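Local coordinates for endo-beta-N-acetylglucosaminidase F1 (Bacteroides thetaiotaomicron VPI-5482, PDB 6TCV), which probably cleaves high-mannose N-glycans within their chitobiose core, as an endo-beta-N-acetylglucosaminidase, and is captured here with a Man9GlcNAc2-asparagine substrate, at residues G247-H252 and A287-N292; N205-A210 and N251-G256; T326-G331 and I350-Y355. The protein carries 2 engineered substitutions. All blocks are in the same frame, centred on the assembly; numbering follows the deposited sequence.

Interaction 1. Residues G247-H252 and A287-N292; sequences GLLGNH and ADLYSN. Engineered in segment 287-292: A287 (natural residue Asp), L289 (natural residue Glu). With MAN (alpha-D-mannopyranose), chain B; MAN (alpha-D-mannopyranose), chain C; BMA (beta-D-mannopyranose), chain D; NAG (2-acetamido-2-deoxy-beta-D-glucopyranose), chain E.
H252 and Y290 meet at the C-terminal mouth of the beta/alpha barrel, where two neighbouring parallel strands run into loops that hold the glycan. CB of Y290 lies over one face of the H252 imidazole, a CH-pi contact 3.8 Å from the ring centroid. C2 of the chain C mannose covers the opposite face. The two rings are near parallel but slid apart. NE2 of H252 is hydrogen-bonded to O2 of the chain B mannose at 2.7 Å. The same mannose sets C1 over the Y290 ring, whose other face lies against CB of L289. OH of Y290 is hydrogen-bonded to O3 of the chain E GlcNAc at 2.7 Å.

Behind this shell, N of H252 donates to O of Y290 (2.7 Å) from above the carbonyl plane. L249 turns CG away from its own N (chi1 -180°), which brings CD1 to 3.8 Å from CB of A287. A287 and L289 are engineered. The natural Asp and Glu, two residues apart, fit the catalytic motif of glycoside hydrolase family 18. The backbone of G250 runs close against L289, CA of G250 lying 3.0 Å from O of L289. Finally, a water joins ND1 of H252 (2.8 Å) to OD1 of N292 (2.6 Å).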
loop_
_atom_site.group_PDB
_atom_site.type_symbol
_atom_site.label_atom_id
_atom_site.label_comp_id
_atom_site.label_asym_id
_atom_site.label_seq_id
_atom_site.Cartn_x
_atom_site.Cartn_y
_atom_site.Cartn_z
ATOM N N GLY A 247 2.505 0.425 -9.616
ATOM C CA GLY A 247 1.528 -0.500 -10.169
ATOM C C GLY A 247 2.225 -1.514 -11.069
ATOM O O GLY A 247 3.120 -1.166 -11.835
ATOM N N LEU A 248 1.775 -2.768 -10.962
ATOM C CA LEU A 248 2.181 -3.851 -11.857
ATOM C C LEU A 248 0.942 -4.368 -12.568
ATOM O O LEU A 248 -0.117 -4.552 -11.943
ATOM C CB LEU A 248 2.868 -4.984 -11.082
ATOM C CG LEU A 248 4.382 -5.019 -11.121
ATOM C CD1 LEU A 248 4.916 -5.195 -12.542
ATOM C CD2 LEU A 248 4.995 -3.804 -10.455
ATOM N N LEU A 249 1.103 -4.649 -13.851
ATOM C CA LEU A 249 -0.001 -5.007 -14.724
ATOM C C LEU A 249 0.519 -6.006 -15.752
ATOM O O LEU A 249 1.601 -5.808 -16.319
ATOM C CB LEU A 249 -0.499 -3.698 -15.392
ATOM C CG LEU A 249 -1.678 -3.824 -16.356
ATOM C CD1 LEU A 249 -2.970 -4.139 -15.662
ATOM C CD2 LEU A 249 -1.787 -2.502 -17.156
ATOM N N GLY A 250 -0.292 -7.010 -16.084
ATOM C CA GLY A 250 0.038 -7.931 -17.171
ATOM C C GLY A 250 0.146 -7.190 -18.482
ATOM O O GLY A 250 -0.320 -6.062 -18.626
ATOM N N ASN A 251 0.772 -7.837 -19.472
ATOM C CA ASN A 251 1.170 -7.092 -20.656
ATOM C C ASN A 251 1.412 -7.984 -21.885
ATOM O O ASN A 251 2.441 -7.843 -22.575
ATOM C CB ASN A 251 2.436 -6.276 -20.322
ATOM C CG ASN A 251 2.692 -5.199 -21.329
ATOM O OD1 ASN A 251 1.752 -4.628 -21.934
ATOM N ND2 ASN A 251 3.929 -4.917 -21.570
ATOM N N HIS A 252 0.460 -8.891 -22.171
ATOM C CA HIS A 252 0.311 -9.518 -23.483
ATOM C C HIS A 252 1.464 -10.456 -23.826
ATOM O O HIS A 252 1.796 -10.619 -25.008
ATOM C CB HIS A 252 0.169 -8.439 -24.572
ATOM C CG HIS A 252 -0.856 -7.398 -24.257
ATOM N ND1 HIS A 252 -2.215 -7.626 -24.426
ATOM C CD2 HIS A 252 -0.738 -6.138 -23.763
ATOM C CE1 HIS A 252 -2.878 -6.546 -24.044
ATOM N NE2 HIS A 252 -2.009 -5.634 -23.637
ATOM N N ALA A 287 -2.386 -5.902 -10.553
ATOM C CA ALA A 287 -3.572 -5.949 -11.394
ATOM C C ALA A 287 -3.388 -7.020 -12.468
ATOM O O ALA A 287 -2.570 -6.870 -13.403
ATOM C CB ALA A 287 -3.821 -4.566 -11.988
ATOM N N ASP A 288 -4.131 -8.107 -12.310
ATOM C CA ASP A 288 -4.044 -9.269 -13.193
ATOM C C ASP A 288 -4.938 -9.094 -14.406
ATOM O O ASP A 288 -6.067 -9.577 -14.441
ATOM C CB ASP A 288 -4.409 -10.560 -12.465
ATOM C CG ASP A 288 -4.436 -11.766 -13.398
ATOM O OD1 ASP A 288 -3.604 -11.819 -14.352
ATOM O OD2 ASP A 288 -5.241 -12.683 -13.177
ATOM N N LEU A 289 -4.438 -8.329 -15.383
ATOM C CA LEU A 289 -5.079 -8.118 -16.679
ATOM C C LEU A 289 -4.049 -8.227 -17.784
ATOM O O LEU A 289 -2.885 -7.932 -17.590
ATOM C CB LEU A 289 -5.771 -6.724 -16.794
ATOM C CG LEU A 289 -6.946 -6.516 -15.871
ATOM C CD1 LEU A 289 -6.546 -5.963 -14.540
ATOM C CD2 LEU A 289 -7.966 -5.572 -16.493
ATOM N N TYR A 290 -4.501 -8.681 -18.942
ATOM C CA TYR A 290 -3.839 -8.504 -20.244
ATOM C C TYR A 290 -2.770 -9.579 -20.468
ATOM O O TYR A 290 -2.092 -9.548 -21.508
ATOM C CB TYR A 290 -3.222 -7.098 -20.559
ATOM C CG TYR A 290 -4.265 -6.035 -20.232
ATOM C CD1 TYR A 290 -5.524 -6.040 -20.856
ATOM C CD2 TYR A 290 -3.974 -4.998 -19.370
ATOM C CE1 TYR A 290 -6.511 -5.123 -20.484
ATOM C CE2 TYR A 290 -4.947 -4.066 -19.055
ATOM C CZ TYR A 290 -6.186 -4.143 -19.597
ATOM O OH TYR A 290 -7.155 -3.232 -19.233
ATOM N N SER A 291 -2.598 -10.540 -19.555
ATOM C CA SER A 291 -1.642 -11.611 -19.815
ATOM C C SER A 291 -2.280 -12.616 -20.782
ATOM O O SER A 291 -3.520 -12.831 -20.816
ATOM C CB SER A 291 -1.272 -12.298 -18.500
ATOM O OG SER A 291 -0.513 -11.434 -17.660
ATOM N N ASN A 292 -1.405 -13.316 -21.512
ATOM C CA ASN A 292 -1.817 -14.417 -22.369
ATOM C C ASN A 292 -1.654 -15.726 -21.623
ATOM O O ASN A 292 -1.188 -15.753 -20.482
ATOM C CB ASN A 292 -1.046 -14.399 -23.695
ATOM C CG ASN A 292 -1.277 -13.140 -24.493
ATOM O OD1 ASN A 292 -2.324 -12.493 -24.346
ATOM N ND2 ASN A 292 -0.381 -12.839 -25.387
HETATM C C1 MAN B . -4.375 -2.541 -22.273
HETATM C C2 MAN B . -2.955 -2.288 -21.786
HETATM C C3 MAN B . -2.368 -1.099 -22.533
HETATM C C4 MAN B . -2.376 -1.357 -24.027
HETATM C C5 MAN B . -3.793 -1.729 -24.474
HETATM C C6 MAN B . -3.842 -2.142 -25.924
HETATM O O2 MAN B . -2.177 -3.448 -22.017
HETATM O O3 MAN B . -1.002 -0.966 -22.090
HETATM O O4 MAN B . -1.920 -0.252 -24.801
HETATM O O5 MAN B . -4.334 -2.805 -23.675
HETATM O O6 MAN B . -2.946 -3.249 -26.101
HETATM C C1 MAN C . -2.900 -3.803 -27.390
HETATM C C2 MAN C . -1.912 -4.955 -27.316
HETATM C C3 MAN C . -0.496 -4.445 -27.094
HETATM C C4 MAN C . -0.157 -3.407 -28.151
HETATM C C5 MAN C . -1.201 -2.297 -28.139
HETATM C C6 MAN C . -0.956 -1.248 -29.202
HETATM O O2 MAN C . -1.892 -5.708 -28.527
HETATM O O3 MAN C . 0.452 -5.515 -27.163
HETATM O O4 MAN C . 1.084 -2.780 -27.847
HETATM O O5 MAN C . -2.504 -2.852 -28.359
HETATM O O6 MAN C . -2.020 -0.323 -29.236
HETATM C C1 BMA D . -7.678 0.902 -19.761
HETATM C C2 BMA D . -7.109 2.195 -20.317
HETATM C C3 BMA D . -7.239 2.218 -21.828
HETATM C C4 BMA D . -6.681 0.938 -22.445
HETATM C C5 BMA D . -7.236 -0.304 -21.743
HETATM C C6 BMA D . -6.576 -1.587 -22.182
HETATM O O2 BMA D . -5.708 2.229 -19.985
HETATM O O3 BMA D . -6.517 3.287 -22.439
HETATM O O4 BMA D . -7.042 0.812 -23.826
HETATM O O5 BMA D . -7.003 -0.203 -20.323
HETATM O O6 BMA D . -5.145 -1.421 -21.979
HETATM C C1 NAG E . -9.427 -1.829 -15.948
HETATM C C2 NAG E . -7.957 -1.615 -15.640
HETATM C C3 NAG E . -7.216 -0.761 -16.671
HETATM C C4 NAG E . -8.193 -0.157 -17.661
HETATM C C5 NAG E . -9.352 0.437 -16.885
HETATM C C6 NAG E . -10.340 1.220 -17.740
HETATM C C7 NAG E . -6.969 -1.564 -13.386
HETATM C C8 NAG E . -7.009 -0.882 -12.032
HETATM N N2 NAG E . -7.800 -1.075 -14.301
HETATM O O3 NAG E . -6.264 -1.572 -17.367
HETATM O O4 NAG E . -7.507 0.891 -18.366
HETATM O O5 NAG E . -10.116 -0.610 -16.252
HETATM O O6 NAG E . -11.432 1.619 -16.978
HETATM O O7 NAG E . -6.229 -2.526 -13.629
HETATM O O HOH W 1 -3.097 -10.115 -25.211
#

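Interaction 2. Residues N205-A210 and N251-G256; sequences NINYDA and NHDITG. With MAN (alpha-D-mannopyranose), chain C; MAN (alpha-D-mannopyranose), chain F; MAN (alpha-D-mannopyranose), chain B; MAN (alpha-D-mannopyranose), chain G.
N207 and T255 bring their chains side by side, CA to CA 5.6 Å, but strand end 205-209 and loop 251-256 form no beta ladder, and side chains and a water make the links. N207 is the hub. Its OD1 takes a nearly straight bond from ND2 of N251 (2.8 Å, 176°), on a lone pair and in the amide plane of the donor. Its ND2 gives to O of N251 and to OD1 of D253 (3.0 Å), reaching the latter from above the carboxylate plane. The backbone N of Y208 meets the same OD1 from the opposite face, at 2.8 Å. OD2 of D253 accepts from N and OG1 of T255, the first of these closing an Asx turn. Four bonds thus grip the carboxylate and fix its rotation. CG of D253 sits between its own N and carbonyl carbon (chi1 73°), which turns the carboxylate toward strand 205-209.

The amide of N205 stacks on that of N251, planes 17° apart. The N205 amide also grips the chain F mannose: its OD1 accepts from O3 (2.7 Å) and its ND2 donates to O4. CD1 of I254 lies over one face of the Y208 ring, toward its rim, in a CH-pi contact. A water accepts from N of N251 and lies within hydrogen-bonding distance of O of I206 (2.8 Å) and O of T255. This is a strand-to-helix loop folded back on the adjacent strand of a beta/alpha barrel, at the rim that receives the mannose branches.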
loop_
_atom_site.group_PDB
_atom_site.type_symbol
_atom_site.label_atom_id
_atom_site.label_comp_id
_atom_site.label_asym_id
_atom_site.label_seq_id
_atom_site.Cartn_x
_atom_site.Cartn_y
_atom_site.Cartn_z
ATOM N N ASN A 205 4.967 -3.179 -15.916
ATOM C CA ASN A 205 4.434 -4.437 -16.418
ATOM C C ASN A 205 5.234 -5.639 -15.957
ATOM O O ASN A 205 6.409 -5.537 -15.610
ATOM C CB ASN A 205 4.405 -4.411 -17.932
ATOM C CG ASN A 205 3.555 -3.312 -18.442
ATOM O OD1 ASN A 205 4.008 -2.388 -19.105
ATOM N ND2 ASN A 205 2.285 -3.388 -18.117
ATOM N N ILE A 206 4.573 -6.798 -15.952
ATOM C CA ILE A 206 5.285 -8.079 -15.967
ATOM C C ILE A 206 5.371 -8.534 -17.419
ATOM O O ILE A 206 4.350 -8.554 -18.141
ATOM C CB ILE A 206 4.654 -9.126 -15.044
ATOM C CG1 ILE A 206 5.520 -10.376 -15.043
ATOM C CG2 ILE A 206 3.197 -9.440 -15.393
ATOM C CD1 ILE A 206 5.174 -11.382 -13.932
ATOM N N ASN A 207 6.577 -8.917 -17.848
ATOM C CA ASN A 207 6.801 -9.416 -19.197
ATOM C C ASN A 207 7.888 -10.482 -19.119
ATOM O O ASN A 207 8.624 -10.591 -18.122
ATOM C CB ASN A 207 7.271 -8.317 -20.134
ATOM C CG ASN A 207 6.119 -7.496 -20.646
ATOM O OD1 ASN A 207 5.898 -6.347 -20.197
ATOM N ND2 ASN A 207 5.375 -8.049 -21.591
ATOM N N TYR A 208 7.957 -11.322 -20.157
ATOM C CA TYR A 208 9.004 -12.348 -20.179
ATOM C C TYR A 208 10.271 -11.673 -20.710
ATOM O O TYR A 208 10.234 -11.010 -21.759
ATOM C CB TYR A 208 8.631 -13.497 -21.104
ATOM C CG TYR A 208 9.475 -14.710 -20.870
ATOM C CD1 TYR A 208 9.455 -15.296 -19.626
ATOM C CD2 TYR A 208 10.341 -15.244 -21.817
ATOM C CE1 TYR A 208 10.210 -16.401 -19.315
ATOM C CE2 TYR A 208 11.120 -16.373 -21.493
ATOM C CZ TYR A 208 11.038 -16.903 -20.210
ATOM O OH TYR A 208 11.804 -18.043 -19.874
ATOM N N ASP A 209 11.405 -11.905 -20.054
ATOM C CA ASP A 209 12.709 -11.437 -20.560
ATOM C C ASP A 209 13.299 -12.678 -21.205
ATOM O O ASP A 209 13.878 -13.558 -20.559
ATOM C CB ASP A 209 13.545 -10.981 -19.361
ATOM C CG ASP A 209 14.879 -10.428 -19.756
ATOM O OD1 ASP A 209 15.453 -9.711 -18.875
ATOM O OD2 ASP A 209 15.360 -10.712 -20.853
ATOM N N ALA A 210 13.191 -12.719 -22.529
ATOM C CA ALA A 210 13.649 -13.908 -23.240
ATOM C C ALA A 210 15.158 -14.120 -23.136
ATOM O O ALA A 210 15.627 -15.252 -23.121
ATOM C CB ALA A 210 13.241 -13.816 -24.732
ATOM N N ASN A 251 0.772 -7.837 -19.472
ATOM C CA ASN A 251 1.170 -7.092 -20.656
ATOM C C ASN A 251 1.412 -7.984 -21.885
ATOM O O ASN A 251 2.441 -7.843 -22.575
ATOM C CB ASN A 251 2.436 -6.276 -20.322
ATOM C CG ASN A 251 2.692 -5.199 -21.329
ATOM O OD1 ASN A 251 1.752 -4.628 -21.934
ATOM N ND2 ASN A 251 3.929 -4.917 -21.570
ATOM N N HIS A 252 0.460 -8.891 -22.171
ATOM C CA HIS A 252 0.311 -9.518 -23.483
ATOM C C HIS A 252 1.464 -10.456 -23.826
ATOM O O HIS A 252 1.796 -10.619 -25.008
ATOM C CB HIS A 252 0.169 -8.439 -24.572
ATOM C CG HIS A 252 -0.856 -7.398 -24.257
ATOM N ND1 HIS A 252 -2.215 -7.626 -24.426
ATOM C CD2 HIS A 252 -0.738 -6.138 -23.763
ATOM C CE1 HIS A 252 -2.878 -6.546 -24.044
ATOM N NE2 HIS A 252 -2.009 -5.634 -23.637
ATOM N N ASP A 253 1.926 -11.232 -22.848
ATOM C CA ASP A 253 2.813 -12.360 -23.156
ATOM C C ASP A 253 2.514 -13.480 -22.165
ATOM O O ASP A 253 1.527 -13.428 -21.417
ATOM C CB ASP A 253 4.298 -11.938 -23.283
ATOM C CG ASP A 253 4.986 -11.593 -21.987
ATOM O OD1 ASP A 253 6.038 -10.897 -22.112
ATOM O OD2 ASP A 253 4.580 -11.996 -20.895
ATOM N N ILE A 254 3.371 -14.509 -22.148
ATOM C CA ILE A 254 3.163 -15.707 -21.348
ATOM C C ILE A 254 3.236 -15.482 -19.854
ATOM O O ILE A 254 2.830 -16.359 -19.083
ATOM C CB ILE A 254 4.153 -16.842 -21.733
ATOM C CG1 ILE A 254 5.598 -16.352 -21.532
ATOM C CG2 ILE A 254 3.829 -17.368 -23.143
ATOM C CD1 ILE A 254 6.630 -17.455 -21.771
ATOM N N THR A 255 3.725 -14.323 -19.404
ATOM C CA THR A 255 3.838 -14.045 -17.974
ATOM C C THR A 255 2.581 -13.332 -17.448
ATOM O O THR A 255 1.904 -12.599 -18.171
ATOM C CB THR A 255 5.079 -13.200 -17.625
ATOM O OG1 THR A 255 4.929 -11.876 -18.179
ATOM C CG2 THR A 255 6.370 -13.845 -18.054
ATOM N N GLY A 256 2.302 -13.523 -16.166
ATOM C CA GLY A 256 1.192 -12.850 -15.523
ATOM C C GLY A 256 1.311 -12.985 -14.026
ATOM O O GLY A 256 1.985 -13.896 -13.510
HETATM C C1 MAN C . -2.900 -3.803 -27.390
HETATM C C2 MAN C . -1.912 -4.955 -27.316
HETATM C C3 MAN C . -0.496 -4.445 -27.094
HETATM C C4 MAN C . -0.157 -3.407 -28.151
HETATM C C5 MAN C . -1.201 -2.297 -28.139
HETATM C C6 MAN C . -0.956 -1.248 -29.202
HETATM O O2 MAN C . -1.892 -5.708 -28.527
HETATM O O3 MAN C . 0.452 -5.515 -27.163
HETATM O O4 MAN C . 1.084 -2.780 -27.847
HETATM O O5 MAN C . -2.504 -2.852 -28.359
HETATM O O6 MAN C . -2.020 -0.323 -29.236
HETATM C C1 MAN F . -0.464 0.327 -21.991
HETATM C C2 MAN F . 1.055 0.220 -21.974
HETATM C C3 MAN F . 1.481 -0.437 -20.673
HETATM C C4 MAN F . 0.910 0.288 -19.461
HETATM C C5 MAN F . -0.601 0.460 -19.584
HETATM C C6 MAN F . -1.176 1.396 -18.539
HETATM O O2 MAN F . 1.594 1.551 -22.143
HETATM O O3 MAN F . 2.906 -0.408 -20.578
HETATM O O4 MAN F . 1.126 -0.492 -18.287
HETATM O O5 MAN F . -0.916 1.055 -20.866
HETATM O O6 MAN F . -2.591 1.564 -18.755
HETATM C C1 MAN B . -4.375 -2.541 -22.273
HETATM C C2 MAN B . -2.955 -2.288 -21.786
HETATM C C3 MAN B . -2.368 -1.099 -22.533
HETATM C C4 MAN B . -2.376 -1.357 -24.027
HETATM C C5 MAN B . -3.793 -1.729 -24.474
HETATM C C6 MAN B . -3.842 -2.142 -25.924
HETATM O O2 MAN B . -2.177 -3.448 -22.017
HETATM O O3 MAN B . -1.002 -0.966 -22.090
HETATM O O4 MAN B . -1.920 -0.252 -24.801
HETATM O O5 MAN B . -4.334 -2.805 -23.675
HETATM O O6 MAN B . -2.946 -3.249 -26.101
HETATM C C1 MAN G . -1.622 -7.060 -28.347
HETATM C C2 MAN G . -1.420 -7.698 -29.709
HETATM C C3 MAN G . -2.677 -7.535 -30.545
HETATM C C4 MAN G . -3.900 -8.030 -29.789
HETATM C C5 MAN G . -3.968 -7.368 -28.413
HETATM C C6 MAN G . -5.106 -7.875 -27.549
HETATM O O2 MAN G . -1.127 -9.075 -29.513
HETATM O O3 MAN G . -2.544 -8.267 -31.757
HETATM O O4 MAN G . -5.086 -7.688 -30.498
HETATM O O5 MAN G . -2.747 -7.623 -27.701
HETATM O O6 MAN G . -4.949 -7.512 -26.196
HETATM O O HOH W 2 2.390 -10.114 -19.500
#

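Interaction 3. Residues T326-G331 and I350-Y355; sequences TVFDWG and IVVANY. With NAG (2-acetamido-2-deoxy-beta-D-glucopyranose), chain E; NAG (2-acetamido-2-deoxy-beta-D-glucopyranose), chain H.
V327 and V351 lie on adjacent parallel strands of the beta/alpha barrel, 324-329 and 350-353, which carry part of the GlcNAc end of the glycan site. The strand axes differ by 22°. N of V327 donates to O of I350 (3.1 Å), N of V352 to O of V327 (3.0 Å), and N of D329 to O of V352 (2.8 Å). On one face of the sheet CG2 of V327 meets CG2 of V351 at 3.7 Å. On the other, F328 packs CD1 near CG2 of V352.

CG of F328 stands opposite its own N across the CA-CB bond (chi1 -175°), which carries the ring out to the sugar. The acetamido methyl C8 of the chain E GlcNAc sits over the ring centre, while O of A353 and OD1 of N354 lie at its edge. OH of Y355 accepts from N2 of that sugar (3.2 Å). OD1 of N354 accepts from O6 of the chain H GlcNAc (2.7 Å), whose C6 covers one face of the W330 indole. ND2 of N354 comes obliquely to CZ3 of W330 at 3.3 Å, amide and indole planes 51° apart. With an alanine in place of W330, C6 of that GlcNAc would probably lose its aromatic platform and the N354 amide would be freer to turn. A water bridges O of D329 and N of N354.

Strand 283-287 pairs with the far edge of 324-329, and strand 371-376 lies beyond 350-353. I350 and V352 point inward against Y171 of strand 169-175. No helix separates these two strands in the chain.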
loop_
_atom_site.group_PDB
_atom_site.type_symbol
_atom_site.label_atom_id
_atom_site.label_comp_id
_atom_site.label_asym_id
_atom_site.label_seq_id
_atom_site.Cartn_x
_atom_site.Cartn_y
_atom_site.Cartn_z
ATOM N N THR A 326 -0.836 -4.582 -2.186
ATOM C CA THR A 326 -2.227 -4.268 -2.470
ATOM C C THR A 326 -2.606 -4.895 -3.801
ATOM O O THR A 326 -1.744 -5.138 -4.655
ATOM C CB THR A 326 -2.501 -2.747 -2.481
ATOM O OG1 THR A 326 -1.969 -2.126 -3.659
ATOM C CG2 THR A 326 -1.907 -2.065 -1.279
ATOM N N VAL A 327 -3.891 -5.152 -3.986
ATOM C CA VAL A 327 -4.395 -5.832 -5.172
ATOM C C VAL A 327 -5.655 -5.155 -5.701
ATOM O O VAL A 327 -6.485 -4.637 -4.953
ATOM C CB VAL A 327 -4.620 -7.335 -5.008
ATOM C CG1 VAL A 327 -3.336 -8.016 -4.633
ATOM C CG2 VAL A 327 -5.671 -7.592 -3.978
ATOM N N PHE A 328 -5.798 -5.170 -7.008
ATOM C CA PHE A 328 -7.088 -4.960 -7.694
ATOM C C PHE A 328 -7.815 -6.284 -7.773
ATOM O O PHE A 328 -7.223 -7.282 -8.206
ATOM C CB PHE A 328 -6.761 -4.375 -9.065
ATOM C CG PHE A 328 -7.953 -3.972 -9.899
ATOM C CD1 PHE A 328 -8.963 -3.163 -9.424
ATOM C CD2 PHE A 328 -8.041 -4.374 -11.227
ATOM C CE1 PHE A 328 -10.004 -2.758 -10.245
ATOM C CE2 PHE A 328 -9.104 -3.988 -12.052
ATOM C CZ PHE A 328 -10.081 -3.167 -11.564
ATOM N N ASP A 329 -9.050 -6.333 -7.293
ATOM C CA ASP A 329 -9.826 -7.560 -7.341
ATOM C C ASP A 329 -10.449 -7.791 -8.713
ATOM O O ASP A 329 -11.558 -7.318 -9.017
ATOM C CB ASP A 329 -10.880 -7.567 -6.250
ATOM C CG ASP A 329 -11.646 -8.856 -6.187
ATOM O OD1 ASP A 329 -11.272 -9.837 -6.864
ATOM O OD2 ASP A 329 -12.672 -8.909 -5.470
ATOM N N TRP A 330 -9.691 -8.405 -9.607
ATOM C CA TRP A 330 -10.106 -8.652 -10.988
ATOM C C TRP A 330 -9.257 -9.835 -11.474
ATOM O O TRP A 330 -8.123 -10.020 -11.021
ATOM C CB TRP A 330 -9.856 -7.421 -11.878
ATOM C CG TRP A 330 -10.537 -7.504 -13.171
ATOM C CD1 TRP A 330 -9.988 -7.725 -14.419
ATOM C CD2 TRP A 330 -11.936 -7.305 -13.393
ATOM N NE1 TRP A 330 -11.010 -7.729 -15.369
ATOM C CE2 TRP A 330 -12.200 -7.443 -14.773
ATOM C CE3 TRP A 330 -13.006 -7.011 -12.540
ATOM C CZ2 TRP A 330 -13.498 -7.311 -15.309
ATOM C CZ3 TRP A 330 -14.283 -6.925 -13.067
ATOM C CH2 TRP A 330 -14.503 -7.014 -14.431
ATOM N N GLY A 331 -9.745 -10.593 -12.449
ATOM C CA GLY A 331 -8.974 -11.740 -12.919
ATOM C C GLY A 331 -8.813 -12.729 -11.795
ATOM O O GLY A 331 -9.721 -12.941 -10.997
ATOM N N ILE A 350 -4.420 -3.734 1.354
ATOM C CA ILE A 350 -5.554 -3.025 0.771
ATOM C C ILE A 350 -5.997 -3.829 -0.436
ATOM O O ILE A 350 -5.151 -4.208 -1.261
ATOM C CB ILE A 350 -5.223 -1.566 0.333
ATOM C CG1 ILE A 350 -4.471 -0.792 1.427
ATOM C CG2 ILE A 350 -6.512 -0.826 -0.033
ATOM C CD1 ILE A 350 -3.960 0.565 0.957
ATOM N N VAL A 351 -7.309 -4.011 -0.584
ATOM C CA VAL A 351 -7.896 -4.582 -1.800
ATOM C C VAL A 351 -8.919 -3.578 -2.331
ATOM O O VAL A 351 -9.784 -3.077 -1.595
ATOM C CB VAL A 351 -8.471 -5.999 -1.596
ATOM C CG1 VAL A 351 -9.460 -6.102 -0.458
ATOM C CG2 VAL A 351 -9.092 -6.523 -2.907
ATOM N N VAL A 352 -8.824 -3.273 -3.621
ATOM C CA VAL A 352 -9.737 -2.352 -4.291
ATOM C C VAL A 352 -10.476 -3.099 -5.383
ATOM O O VAL A 352 -9.856 -3.871 -6.144
ATOM C CB VAL A 352 -9.004 -1.065 -4.791
ATOM C CG1 VAL A 352 -8.367 -0.333 -3.618
ATOM C CG2 VAL A 352 -7.957 -1.348 -5.888
ATOM N N ALA A 353 -11.753 -2.759 -5.571
ATOM C CA ALA A 353 -12.593 -3.528 -6.464
ATOM C C ALA A 353 -12.829 -2.763 -7.747
ATOM O O ALA A 353 -12.458 -1.603 -7.881
ATOM C CB ALA A 353 -13.952 -3.762 -5.781
ATOM N N ASN A 354 -13.414 -3.439 -8.720
ATOM C CA ASN A 354 -13.766 -2.827 -10.003
ATOM C C ASN A 354 -14.785 -1.696 -9.790
ATOM O O ASN A 354 -15.556 -1.658 -8.812
ATOM C CB ASN A 354 -14.288 -3.881 -10.982
ATOM C CG ASN A 354 -14.347 -3.342 -12.385
ATOM O OD1 ASN A 354 -13.444 -2.588 -12.734
ATOM N ND2 ASN A 354 -15.293 -3.736 -13.177
ATOM N N TYR A 355 -14.778 -0.766 -10.756
ATOM C CA TYR A 355 -15.663 0.387 -10.721
ATOM C C TYR A 355 -17.104 -0.115 -10.589
ATOM O O TYR A 355 -17.554 -0.969 -11.357
ATOM C CB TYR A 355 -15.463 1.236 -12.013
ATOM C CG TYR A 355 -13.981 1.308 -12.328
ATOM C CD1 TYR A 355 -13.085 2.050 -11.568
ATOM C CD2 TYR A 355 -13.446 0.553 -13.400
ATOM C CE1 TYR A 355 -11.694 1.987 -11.863
ATOM C CE2 TYR A 355 -12.109 0.493 -13.642
ATOM C CZ TYR A 355 -11.255 1.215 -12.923
ATOM O OH TYR A 355 -9.903 1.100 -13.254
HETATM C C1 NAG E . -9.427 -1.829 -15.948
HETATM C C2 NAG E . -7.957 -1.615 -15.640
HETATM C C3 NAG E . -7.216 -0.761 -16.671
HETATM C C4 NAG E . -8.193 -0.157 -17.661
HETATM C C5 NAG E . -9.352 0.437 -16.885
HETATM C C6 NAG E . -10.340 1.220 -17.740
HETATM C C7 NAG E . -6.969 -1.564 -13.386
HETATM C C8 NAG E . -7.009 -0.882 -12.032
HETATM N N2 NAG E . -7.800 -1.075 -14.301
HETATM O O3 NAG E . -6.264 -1.572 -17.367
HETATM O O4 NAG E . -7.507 0.891 -18.366
HETATM O O5 NAG E . -10.116 -0.610 -16.252
HETATM O O6 NAG E . -11.432 1.619 -16.978
HETATM O O7 NAG E . -6.229 -2.526 -13.629
HETATM C C1 NAG H . -12.618 -4.851 -18.770
HETATM C C2 NAG H . -11.781 -3.940 -19.636
HETATM C C3 NAG H . -10.480 -3.580 -18.932
HETATM C C4 NAG H . -10.800 -3.042 -17.554
HETATM C C5 NAG H . -11.551 -4.113 -16.785
HETATM C C6 NAG H . -11.810 -3.802 -15.332
HETATM C C7 NAG H . -12.103 -4.461 -22.008
HETATM C C8 NAG H . -11.714 -5.397 -23.130
HETATM N N2 NAG H . -11.452 -4.626 -20.884
HETATM O O3 NAG H . -9.791 -2.637 -19.748
HETATM O O4 NAG H . -9.506 -2.764 -16.988
HETATM O O5 NAG H . -12.796 -4.306 -17.461
HETATM O O6 NAG H . -12.491 -2.527 -15.259
HETATM O O7 NAG H . -12.974 -3.607 -22.134
HETATM O O HOH W 3 -13.935 -6.233 -8.339
#

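In the fold
Along the chain, interaction 2 opens first, on strand 198-209, and closes a loop of 40 residues at 251-256. Interaction 1 has already begun at 247-252, so the two spans overlap and share N251 and H252; neither nests in the other. Interaction 1 then closes 34 residues on, at 287-292. OG of S291 and N of N292 reach back to backbone oxygens of T255 and D253, probably as hydrogen bonds, tying the two loops together. Interaction 3 follows in series and spans only 18 residues. L289 packs on W330 and F328, linking it to interaction 1, and both touch the same GlcNAc. Interactions 2 and 3, centres about 20 Å apart, do not touch. Together they join five successive barrel strands.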